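Local coordinates for fatty acid-binding protein TM_1468 (Thermotoga maritima, PDB 1VPV) that binds long-chain fatty acids such as palmitate and may take part in lipid transport or fatty acid metabolism, at residues K16-S21 against K84-K89; N112-A117 against V125-T130. All blocks are in the same frame, centred on the assembly; numbering follows the deposited sequence.

Contact 1 (K16-S21 against K84-K89)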
loop_
_atom_site.group_PDB
_atom_site.type_symbol
_atom_site.label_atom_id
_atom_site.label_comp_id
_atom_site.label_asym_id
_atom_site.label_seq_id
_atom_site.Cartn_x
_atom_site.Cartn_y
_atom_site.Cartn_z
ATOM N N LYS A 16 11.074 14.571 6.790
ATOM C CA LYS A 16 10.108 13.568 7.265
ATOM C C LYS A 16 9.401 12.951 6.080
ATOM O O LYS A 16 9.051 13.660 5.132
ATOM C CB LYS A 16 9.027 14.209 8.127
ATOM C CG LYS A 16 8.145 13.189 8.836
ATOM C CD LYS A 16 8.830 12.708 10.126
ATOM C CE LYS A 16 8.326 11.363 10.553
ATOM N NZ LYS A 16 9.050 10.956 11.772
ATOM N N ILE A 17 9.163 11.644 6.142
ATOM C CA ILE A 17 8.360 10.987 5.131
ATOM C C ILE A 17 7.075 10.530 5.816
ATOM O O ILE A 17 7.102 9.896 6.861
ATOM C CB ILE A 17 9.092 9.797 4.504
ATOM C CG1 ILE A 17 10.289 10.286 3.703
ATOM C CG2 ILE A 17 8.149 8.982 3.608
ATOM C CD1 ILE A 17 11.254 9.171 3.235
ATOM N N LEU A 18 5.945 10.879 5.225
ATOM C CA LEU A 18 4.659 10.448 5.735
ATOM C C LEU A 18 3.952 9.603 4.675
ATOM O O LEU A 18 3.861 10.005 3.513
ATOM C CB LEU A 18 3.817 11.674 6.066
ATOM C CG LEU A 18 2.425 11.396 6.607
ATOM C CD1 LEU A 18 2.499 10.811 7.986
ATOM C CD2 LEU A 18 1.656 12.713 6.610
ATOM N N VAL A 19 3.479 8.424 5.051
ATOM C CA VAL A 19 2.510 7.696 4.185
ATOM C C VAL A 19 1.198 7.635 4.969
ATOM O O VAL A 19 1.159 7.929 6.158
ATOM C CB VAL A 19 2.982 6.279 3.794
ATOM C CG1 VAL A 19 4.362 6.332 3.067
ATOM C CG2 VAL A 19 3.064 5.359 5.029
ATOM N N ASP A 20 0.124 7.277 4.292
ATOM C CA ASP A 20 -1.143 7.054 4.933
ATOM C C ASP A 20 -1.281 5.584 5.324
ATOM O O ASP A 20 -0.484 4.749 4.886
ATOM C CB ASP A 20 -2.270 7.536 4.035
ATOM C CG ASP A 20 -2.426 6.703 2.780
ATOM O OD1 ASP A 20 -2.802 5.495 2.886
ATOM O OD2 ASP A 20 -2.201 7.285 1.693
ATOM N N SER A 21 -2.269 5.275 6.175
ATOM C CA SER A 21 -2.392 3.924 6.733
ATOM C C SER A 21 -2.644 2.839 5.669
ATOM O O SER A 21 -2.345 1.668 5.888
ATOM C CB SER A 21 -3.506 3.873 7.758
ATOM O OG SER A 21 -4.718 4.232 7.148
ATOM N N LYS A 84 -2.756 18.787 8.668
ATOM C CA LYS A 84 -2.176 20.013 9.228
ATOM C C LYS A 84 -1.464 19.718 10.540
ATOM O O LYS A 84 -0.338 20.143 10.748
ATOM C CB LYS A 84 -3.247 21.073 9.542
ATOM C CG LYS A 84 -3.442 22.158 8.524
ATOM C CD LYS A 84 -4.286 23.314 9.093
ATOM C CE LYS A 84 -3.534 24.147 10.168
ATOM N NZ LYS A 84 -4.229 25.431 10.556
ATOM N N LYS A 85 -2.140 19.009 11.434
ATOM C CA LYS A 85 -1.573 18.740 12.758
ATOM C C LYS A 85 -0.257 17.972 12.662
ATOM O O LYS A 85 0.721 18.368 13.285
ATOM C CB LYS A 85 -2.589 18.051 13.683
ATOM C CG LYS A 85 -3.735 18.997 14.099
ATOM C CD LYS A 85 -4.717 18.389 15.106
ATOM N N ARG A 86 -0.221 16.910 11.874
ATOM C CA ARG A 86 1.032 16.193 11.623
ATOM C C ARG A 86 2.127 17.106 11.049
ATOM O O ARG A 86 3.266 17.091 11.552
ATOM C CB ARG A 86 0.841 14.992 10.679
ATOM C CG ARG A 86 -0.104 13.916 11.172
ATOM C CD ARG A 86 0.604 12.633 11.579
ATOM N NE ARG A 86 -0.323 11.693 12.235
ATOM C CZ ARG A 86 -0.000 10.475 12.657
ATOM N NH1 ARG A 86 1.224 10.008 12.497
ATOM N NH2 ARG A 86 -0.911 9.711 13.230
ATOM N N TYR A 87 1.798 17.882 10.017
ATOM C CA TYR A 87 2.790 18.775 9.381
ATOM C C TYR A 87 3.439 19.703 10.413
ATOM O O TYR A 87 4.660 19.859 10.451
ATOM C CB TYR A 87 2.151 19.650 8.282
ATOM C CG TYR A 87 1.581 18.901 7.079
ATOM C CD1 TYR A 87 1.914 17.578 6.819
ATOM C CD2 TYR A 87 0.728 19.543 6.174
ATOM C CE1 TYR A 87 1.405 16.908 5.702
ATOM C CE2 TYR A 87 0.228 18.882 5.045
ATOM C CZ TYR A 87 0.558 17.568 4.824
ATOM O OH TYR A 87 0.056 16.910 3.720
ATOM N N LEU A 88 2.593 20.316 11.234
ATOM C CA LEU A 88 3.024 21.217 12.286
ATOM C C LEU A 88 3.841 20.518 13.353
ATOM O O LEU A 88 4.800 21.102 13.860
ATOM C CB LEU A 88 1.830 21.880 12.948
ATOM C CG LEU A 88 1.091 22.835 12.029
ATOM C CD1 LEU A 88 -0.175 23.305 12.734
ATOM C CD2 LEU A 88 1.971 24.039 11.624
ATOM N N LYS A 89 3.479 19.282 13.693
ATOM C CA LYS A 89 4.278 18.515 14.636
ATOM C C LYS A 89 5.684 18.287 14.091
ATOM O O LYS A 89 6.661 18.410 14.830
ATOM C CB LYS A 89 3.608 17.196 14.989
ATOM C CG LYS A 89 4.471 16.236 15.821
ATOM C CD LYS A 89 3.683 14.925 16.051
ATOM C CE LYS A 89 4.478 13.672 15.687
ATOM N NZ LYS A 89 5.585 13.425 16.644
#
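Leu18, on the strand within 16-21, lies across from Arg86 of the helix within 84-89, and their CA atoms, the nearest pair between the two backbones, are still 9.0 Å apart, a spacing that side chains must fill. Leu18 does so from the strand side. Its CB points toward the helix, and with CG anti to the backbone N (chi1 180°) the two methyls reach Tyr87 and Arg86. There they divide the work: CD2 of Leu18 comes obliquely to CE1 of Tyr87 at 4.3 Å, while CD1 of Leu18 lies 4.5 Å from CD of Arg86. A branched leucine suits a buried place facing two neighbours at once. Arg86 offers only its aliphatic part here; its guanidinium runs on to a salt bridge with Asp36 on strand 35-43. The CB of Tyr87 points away from the strand, yet the ring swings back, and its hydroxyl is hydrogen-bonded to the backbone O of Ala114. Phe83 and Tyr90 of the same helix also touch Leu18. The contact is thus loose and apolar: two amphipathic side chains pack their carbon portions on the leucine, while Asp36 and the Ala114 carbonyl satisfy their polar ends.

Contact 2 (N112-A117 against V125-T130)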
loop_
_atom_site.group_PDB
_atom_site.type_symbol
_atom_site.label_atom_id
_atom_site.label_comp_id
_atom_site.label_asym_id
_atom_site.label_seq_id
_atom_site.Cartn_x
_atom_site.Cartn_y
_atom_site.Cartn_z
ATOM N N ASN A 112 -6.120 14.603 -1.911
ATOM C CA ASN A 112 -6.701 15.934 -1.877
ATOM C C ASN A 112 -6.508 16.596 -0.525
ATOM O O ASN A 112 -6.058 17.735 -0.480
ATOM C CB ASN A 112 -8.167 15.943 -2.319
ATOM C CG ASN A 112 -8.310 15.917 -3.849
ATOM O OD1 ASN A 112 -7.317 16.049 -4.584
ATOM N ND2 ASN A 112 -9.541 15.737 -4.333
ATOM N N SER A 113 -6.797 15.869 0.553
ATOM C CA SER A 113 -6.671 16.397 1.909
ATOM C C SER A 113 -5.245 16.860 2.199
ATOM O O SER A 113 -5.015 17.980 2.703
ATOM C CB SER A 113 -7.059 15.352 2.937
ATOM O OG SER A 113 -8.439 15.249 3.051
ATOM N N ALA A 114 -4.308 15.994 1.843
ATOM C CA ALA A 114 -2.892 16.226 2.087
ATOM C C ALA A 114 -2.425 17.479 1.390
ATOM O O ALA A 114 -1.658 18.250 1.962
ATOM C CB ALA A 114 -2.061 15.027 1.617
ATOM N N VAL A 115 -2.899 17.687 0.162
ATOM C CA VAL A 115 -2.502 18.845 -0.643
ATOM C C VAL A 115 -3.112 20.092 -0.088
ATOM O O VAL A 115 -2.450 21.126 -0.035
ATOM C CB VAL A 115 -2.874 18.708 -2.160
ATOM C CG1 VAL A 115 -2.678 20.026 -2.907
ATOM C CG2 VAL A 115 -2.025 17.664 -2.806
ATOM N N LEU A 116 -4.376 20.005 0.318
ATOM C CA LEU A 116 -5.044 21.179 0.882
ATOM C C LEU A 116 -4.342 21.560 2.181
ATOM O O LEU A 116 -4.120 22.749 2.452
ATOM C CB LEU A 116 -6.540 20.937 1.097
ATOM C CG LEU A 116 -7.389 20.768 -0.177
ATOM C CD1 LEU A 116 -8.806 20.279 0.144
ATOM C CD2 LEU A 116 -7.461 22.051 -0.951
ATOM N N ALA A 117 -3.957 20.546 2.965
ATOM C CA ALA A 117 -3.319 20.812 4.258
ATOM C C ALA A 117 -1.980 21.521 4.025
ATOM O O ALA A 117 -1.613 22.386 4.799
ATOM C CB ALA A 117 -3.147 19.552 5.034
ATOM N N VAL A 125 5.827 21.208 2.029
ATOM C CA VAL A 125 5.294 19.852 2.015
ATOM C C VAL A 125 5.119 19.485 0.577
ATOM O O VAL A 125 4.451 20.182 -0.163
ATOM C CB VAL A 125 3.939 19.779 2.717
ATOM C CG1 VAL A 125 3.314 18.386 2.567
ATOM C CG2 VAL A 125 4.071 20.171 4.202
ATOM N N TYR A 126 5.744 18.399 0.166
ATOM C CA TYR A 126 5.615 17.906 -1.191
ATOM C C TYR A 126 4.771 16.643 -1.181
ATOM O O TYR A 126 5.104 15.684 -0.508
ATOM C CB TYR A 126 6.989 17.625 -1.737
ATOM C CG TYR A 126 7.802 18.875 -1.905
ATOM C CD1 TYR A 126 7.780 19.586 -3.095
ATOM C CD2 TYR A 126 8.620 19.337 -0.884
ATOM C CE1 TYR A 126 8.549 20.735 -3.257
ATOM C CE2 TYR A 126 9.383 20.474 -1.037
ATOM C CZ TYR A 126 9.340 21.173 -2.219
ATOM O OH TYR A 126 10.085 22.325 -2.360
ATOM N N VAL A 127 3.671 16.652 -1.919
ATOM C CA VAL A 127 2.748 15.548 -1.893
ATOM C C VAL A 127 2.801 14.788 -3.192
ATOM O O VAL A 127 2.577 15.360 -4.230
ATOM C CB VAL A 127 1.304 16.008 -1.687
ATOM C CG1 VAL A 127 0.418 14.769 -1.365
ATOM C CG2 VAL A 127 1.212 17.032 -0.574
ATOM N N VAL A 128 3.100 13.497 -3.107
ATOM C CA VAL A 128 3.194 12.638 -4.275
ATOM C C VAL A 128 2.019 11.676 -4.328
ATOM O O VAL A 128 1.783 10.888 -3.366
ATOM C CB VAL A 128 4.504 11.832 -4.271
ATOM C CG1 VAL A 128 4.577 10.897 -5.480
ATOM C CG2 VAL A 128 5.661 12.777 -4.307
ATOM N N ASP A 129 1.263 11.791 -5.424
ATOM C CA ASP A 129 0.202 10.850 -5.807
ATOM C C ASP A 129 0.849 9.578 -6.362
ATOM O O ASP A 129 1.147 9.523 -7.539
ATOM C CB ASP A 129 -0.729 11.459 -6.887
ATOM C CG ASP A 129 -1.956 10.540 -7.215
ATOM O OD1 ASP A 129 -2.061 9.444 -6.618
ATOM O OD2 ASP A 129 -2.831 10.908 -8.050
ATOM N N THR A 130 1.020 8.546 -5.542
ATOM C CA THR A 130 1.719 7.351 -5.984
ATOM C C THR A 130 0.978 6.545 -7.043
ATOM O O THR A 130 1.588 5.676 -7.648
ATOM C CB THR A 130 1.948 6.351 -4.844
ATOM O OG1 THR A 130 0.686 5.958 -4.323
ATOM C CG2 THR A 130 2.779 6.953 -3.765
#
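This is helix-on-sheet packing, small and carried by apolar side chains, in which Ala114 and Val115 of helix 110-118 rest against Val127 of strand 125-129. The backbones come close, 6.3 Å between the CA atoms of Val115 and Val127, because the side chains in the interface are short. Val127 points toward the helix and meets both neighbours. Its CG1, anti to the backbone N (chi1 -168°), reaches the CB of Ala114 at 3.9 Å; an alanine, with one methyl, suits so close an approach. From Val115 the CG2 methyl does the touching: it sits over the fork of Val127, 3.9 Å from CB of Val127 and 4.0 Å from CG2 of Val127, with CG1 also near. Beta-branched valine fits the strand, where its two methyls make a broad, short surface. With an alanine at Val127, CB would still meet Val115, but the methyl of Ala114 is likely to lose its partner, and Val115 CG2 both methyls beside it, opening a gap between helix and strand. Tyr111 also packs on Val127, and Phe83 of helix 80-92 touches Ala114. Backbone hydrogen bonds join strand 125-129 to its parallel neighbour 97-102, so the arrangement is that of a beta-alpha-beta crossover, strand 97-102, helix 110-118, strand 125-129, with the connecting helix laid on the sheet it bridges.

The two contacts have centres 10 Å apart and serve one mixed sheet, in which strand 97-102 lies between strands 15-20 and 125-129 and pairs in parallel with both. Along the chain they come in series, contact 1 closing before contact 2 opens. Tyr87 of helix 80-92 ties them together: CE2 of its ring packs 3.4 Å from CB of Ala117 on helix 110-118, and CZ of Tyr87 lies 3.7 Å from CG1 of Val125 on strand 125-129. The two helices thus pack on each other as well as on the sheet. The Ala114 side chain is about 10 Å from that of Ser108, which binds palmitate, whereas contact 1 lies away from the known binding residues.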